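Local coordinates for protein tyrosine recombinase XerH (Helicobacter pylori, PDB 5JJV) that cuts and rejoins DNA at specific sites through tyrosine-based recombination and takes part in chromosome segregation during the cell cycle, at residues Thr211-Asn216 against Ile235-Lys240. Numbering follows the deposited sequence.
With nucleotides of chain D; nucleotides of chain C.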
loop_
_atom_site.group_PDB
_atom_site.type_symbol
_atom_site.label_atom_id
_atom_site.label_comp_id
_atom_site.label_asym_id
_atom_site.label_seq_id
_atom_site.Cartn_x
_atom_site.Cartn_y
_atom_site.Cartn_z
ATOM N N THR B 211 13.699 -7.510 -24.438
ATOM C CA THR B 211 13.642 -6.980 -23.076
ATOM C C THR B 211 12.264 -6.444 -22.682
ATOM O O THR B 211 11.966 -6.312 -21.494
ATOM C CB THR B 211 14.673 -5.852 -22.868
ATOM O OG1 THR B 211 14.305 -4.711 -23.652
ATOM C CG2 THR B 211 16.072 -6.316 -23.262
ATOM N N GLY B 212 11.431 -6.136 -23.674
ATOM C CA GLY B 212 10.113 -5.574 -23.424
ATOM C C GLY B 212 10.187 -4.095 -23.092
ATOM O O GLY B 212 9.255 -3.508 -22.539
ATOM N N MET B 213 11.323 -3.501 -23.437
ATOM C CA MET B 213 11.610 -2.099 -23.179
ATOM C C MET B 213 10.612 -1.174 -23.876
ATOM O O MET B 213 10.225 -1.423 -25.018
ATOM C CB MET B 213 13.034 -1.791 -23.643
ATOM C CG MET B 213 13.689 -0.610 -22.980
ATOM S SD MET B 213 15.410 -0.454 -23.492
ATOM C CE MET B 213 16.085 -2.014 -22.927
ATOM N N ARG B 214 10.196 -0.111 -23.191
ATOM C CA ARG B 214 9.343 0.904 -23.806
ATOM C C ARG B 214 10.099 1.637 -24.910
ATOM O O ARG B 214 11.326 1.562 -24.987
ATOM C CB ARG B 214 8.841 1.910 -22.767
ATOM C CG ARG B 214 7.829 1.364 -21.768
ATOM C CD ARG B 214 7.240 2.501 -20.943
ATOM N NE ARG B 214 6.314 2.044 -19.910
ATOM C CZ ARG B 214 6.678 1.718 -18.675
ATOM N NH1 ARG B 214 7.954 1.787 -18.319
ATOM N NH2 ARG B 214 5.769 1.319 -17.794
ATOM N N SER B 215 9.361 2.349 -25.758
ATOM C CA SER B 215 9.952 3.047 -26.897
ATOM C C SER B 215 10.991 4.080 -26.468
ATOM O O SER B 215 12.143 4.024 -26.897
ATOM C CB SER B 215 8.861 3.726 -27.729
ATOM O OG SER B 215 7.995 2.771 -28.314
ATOM N N ASN B 216 10.582 5.018 -25.619
ATOM C CA ASN B 216 11.471 6.086 -25.176
ATOM C C ASN B 216 12.619 5.549 -24.326
ATOM O O ASN B 216 13.724 6.092 -24.348
ATOM C CB ASN B 216 10.686 7.146 -24.400
ATOM C CG ASN B 216 11.419 8.470 -24.314
ATOM O OD1 ASN B 216 11.691 8.975 -23.225
ATOM N ND2 ASN B 216 11.747 9.040 -25.469
ATOM N N ILE B 235 21.111 -4.116 -18.097
ATOM C CA ILE B 235 20.797 -2.777 -18.577
ATOM C C ILE B 235 19.985 -1.983 -17.561
ATOM O O ILE B 235 18.900 -2.404 -17.160
ATOM C CB ILE B 235 20.012 -2.824 -19.900
ATOM C CG1 ILE B 235 20.645 -3.825 -20.865
ATOM C CG2 ILE B 235 19.932 -1.437 -20.521
ATOM C CD1 ILE B 235 19.802 -4.093 -22.092
ATOM N N LEU B 236 20.514 -0.835 -17.150
ATOM C CA LEU B 236 19.779 0.066 -16.271
ATOM C C LEU B 236 18.845 0.955 -17.083
ATOM O O LEU B 236 19.269 1.606 -18.037
ATOM C CB LEU B 236 20.737 0.920 -15.440
ATOM C CG LEU B 236 21.465 0.198 -14.305
ATOM C CD1 LEU B 236 22.335 1.166 -13.519
ATOM C CD2 LEU B 236 20.470 -0.498 -13.390
ATOM N N ILE B 237 17.573 0.973 -16.699
ATOM C CA ILE B 237 16.563 1.726 -17.432
ATOM C C ILE B 237 15.893 2.796 -16.580
ATOM O O ILE B 237 15.293 2.493 -15.548
ATOM C CB ILE B 237 15.463 0.802 -17.985
ATOM C CG1 ILE B 237 16.045 -0.208 -18.972
ATOM C CG2 ILE B 237 14.366 1.617 -18.651
ATOM C CD1 ILE B 237 15.005 -1.137 -19.548
ATOM N N LYS B 238 15.998 4.047 -17.017
ATOM C CA LYS B 238 15.193 5.122 -16.452
ATOM C C LYS B 238 13.827 5.088 -17.127
ATOM O O LYS B 238 13.669 5.573 -18.247
ATOM C CB LYS B 238 15.869 6.480 -16.649
ATOM C CG LYS B 238 15.084 7.666 -16.102
ATOM C CD LYS B 238 15.872 8.961 -16.258
ATOM C CE LYS B 238 15.112 10.157 -15.708
ATOM N NZ LYS B 238 13.928 10.512 -16.540
ATOM N N GLY B 239 12.848 4.499 -16.447
ATOM C CA GLY B 239 11.559 4.225 -17.054
ATOM C C GLY B 239 10.517 5.316 -16.907
ATOM O O GLY B 239 10.810 6.420 -16.448
ATOM N N LYS B 240 9.292 4.991 -17.315
ATOM C CA LYS B 240 8.162 5.908 -17.232
ATOM C C LYS B 240 7.918 6.345 -15.791
ATOM O O LYS B 240 7.944 5.525 -14.874
ATOM C CB LYS B 240 6.908 5.247 -17.810
ATOM C CG LYS B 240 5.636 6.064 -17.665
ATOM C CD LYS B 240 4.428 5.277 -18.150
ATOM C CE LYS B 240 3.142 6.067 -17.967
ATOM N NZ LYS B 240 1.946 5.255 -18.320
ATOM P P DT D 9 7.145 6.164 -24.514
ATOM O OP1 DT D 9 8.253 5.184 -24.511
ATOM O OP2 DT D 9 7.388 7.571 -24.897
ATOM O "O5'" DT D 9 5.975 5.595 -25.440
ATOM C "C5'" DT D 9 5.476 4.287 -25.215
ATOM C "C4'" DT D 9 4.270 4.018 -26.090
ATOM O "O4'" DT D 9 3.243 5.006 -25.815
ATOM C "C3'" DT D 9 4.540 4.074 -27.593
ATOM O "O3'" DT D 9 3.964 2.939 -28.226
ATOM C "C2'" DT D 9 3.877 5.380 -28.036
ATOM C "C1'" DT D 9 2.758 5.544 -27.021
ATOM N N1 DT D 9 2.395 6.967 -26.780
ATOM C C2 DT D 9 1.122 7.399 -27.068
ATOM O O2 DT D 9 0.254 6.670 -27.517
ATOM N N3 DT D 9 0.898 8.726 -26.812
ATOM C C4 DT D 9 1.802 9.645 -26.306
ATOM O O4 DT D 9 1.506 10.818 -26.108
ATOM C C5 DT D 9 3.118 9.126 -26.026
ATOM C C7 DT D 9 4.180 10.028 -25.476
ATOM C C6 DT D 9 3.349 7.828 -26.274
ATOM P P DC C 13 2.871 0.268 -20.075
ATOM O OP1 DC C 13 3.370 1.503 -20.743
ATOM O OP2 DC C 13 3.706 -0.404 -19.039
ATOM P P DT D 8 6.828 10.037 -18.817
ATOM O OP1 DT D 8 8.102 9.424 -18.381
ATOM O OP2 DT D 8 6.724 11.510 -18.907
ATOM O "O5'" DT D 8 6.419 9.426 -20.236
ATOM C "C5'" DT D 8 6.783 8.099 -20.549
ATOM C "C4'" DT D 8 5.620 7.324 -21.147
ATOM O "O4'" DT D 8 4.372 7.982 -20.877
ATOM C "C3'" DT D 8 5.632 7.204 -22.654
ATOM O "O3'" DT D 8 6.501 6.161 -23.045
ATOM C "C2'" DT D 8 4.170 6.861 -22.965
ATOM C "C1'" DT D 8 3.406 7.432 -21.757
ATOM N N1 DT D 8 2.403 8.481 -22.121
ATOM C C2 DT D 8 1.299 8.122 -22.866
ATOM O O2 DT D 8 1.090 6.988 -23.254
ATOM N N3 DT D 8 0.439 9.150 -23.146
ATOM C C4 DT D 8 0.564 10.470 -22.763
ATOM O O4 DT D 8 -0.267 11.322 -23.064
ATOM C C5 DT D 8 1.739 10.780 -21.983
ATOM C C7 DT D 8 1.980 12.182 -21.511
ATOM C C6 DT D 8 2.594 9.781 -21.703
ATOM P P DT D 7 3.564 12.738 -13.730
ATOM O OP1 DT D 7 4.779 12.563 -12.905
ATOM O OP2 DT D 7 3.191 14.083 -14.224
ATOM O "O5'" DT D 7 3.667 11.760 -14.985
ATOM C "C5'" DT D 7 3.912 10.382 -14.777
ATOM C "C4'" DT D 7 4.017 9.651 -16.098
ATOM O "O4'" DT D 7 2.690 9.421 -16.636
ATOM C "C3'" DT D 7 4.797 10.392 -17.186
ATOM O "O3'" DT D 7 5.684 9.490 -17.831
ATOM C "C2'" DT D 7 3.701 10.884 -18.134
ATOM C "C1'" DT D 7 2.677 9.773 -17.997
ATOM N N1 DT D 7 1.291 10.175 -18.368
ATOM C C2 DT D 7 0.524 9.310 -19.110
ATOM O O2 DT D 7 0.921 8.223 -19.488
ATOM N N3 DT D 7 -0.737 9.766 -19.397
ATOM C C4 DT D 7 -1.291 10.976 -19.024
ATOM O O4 DT D 7 -2.436 11.295 -19.332
ATOM C C5 DT D 7 -0.432 11.836 -18.245
ATOM C C7 DT D 7 -0.927 13.174 -17.781
ATOM C C6 DT D 7 0.803 11.399 -17.956
HETATM O O HOH W 1 8.361 2.561 -15.309
#
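Met213 meets Ile237, and Arg214 meets Lys240, in the catalytic domain of a tyrosine recombinase, where the loop leading into helix 215-219 runs past strand 232-238 of the three-stranded antiparallel sheet. The tight part is apolar: Ile237 CD1 lies 3.7 Å from both CG and CE of Met213. With CG anti to the backbone N (chi1 -156°), the rotation about CG-SD (chi3 -61°) turns CE so that both carbons face that methyl; Ile235 CD1 lies further off, 4.3 Å from Met213 CE.

The looser side is the DNA end, where no direct hydrogen bond joins the segments. One carbon contact remains, Lys240 CB over the centre of the Arg214 guanidinium, 3.6 Å above its plane; water 1 links Arg214 NH1 to Lys240 O. Arg214 and Lys240 are predicted active-site residues, and Glu217 holds NH1 by a salt bridge. The extended Lys240 chain passes the sugar of DT8 of chain D, and NZ donates to N3 of an adenine base of the bound DNA; the bond from NZ to O2 of DT7 of chain D is weak. At the guanidinium edge, Arg214 NE donates in plane to OP1 of DC13 of chain C, 3.1 Å away and nearly straight at 171°.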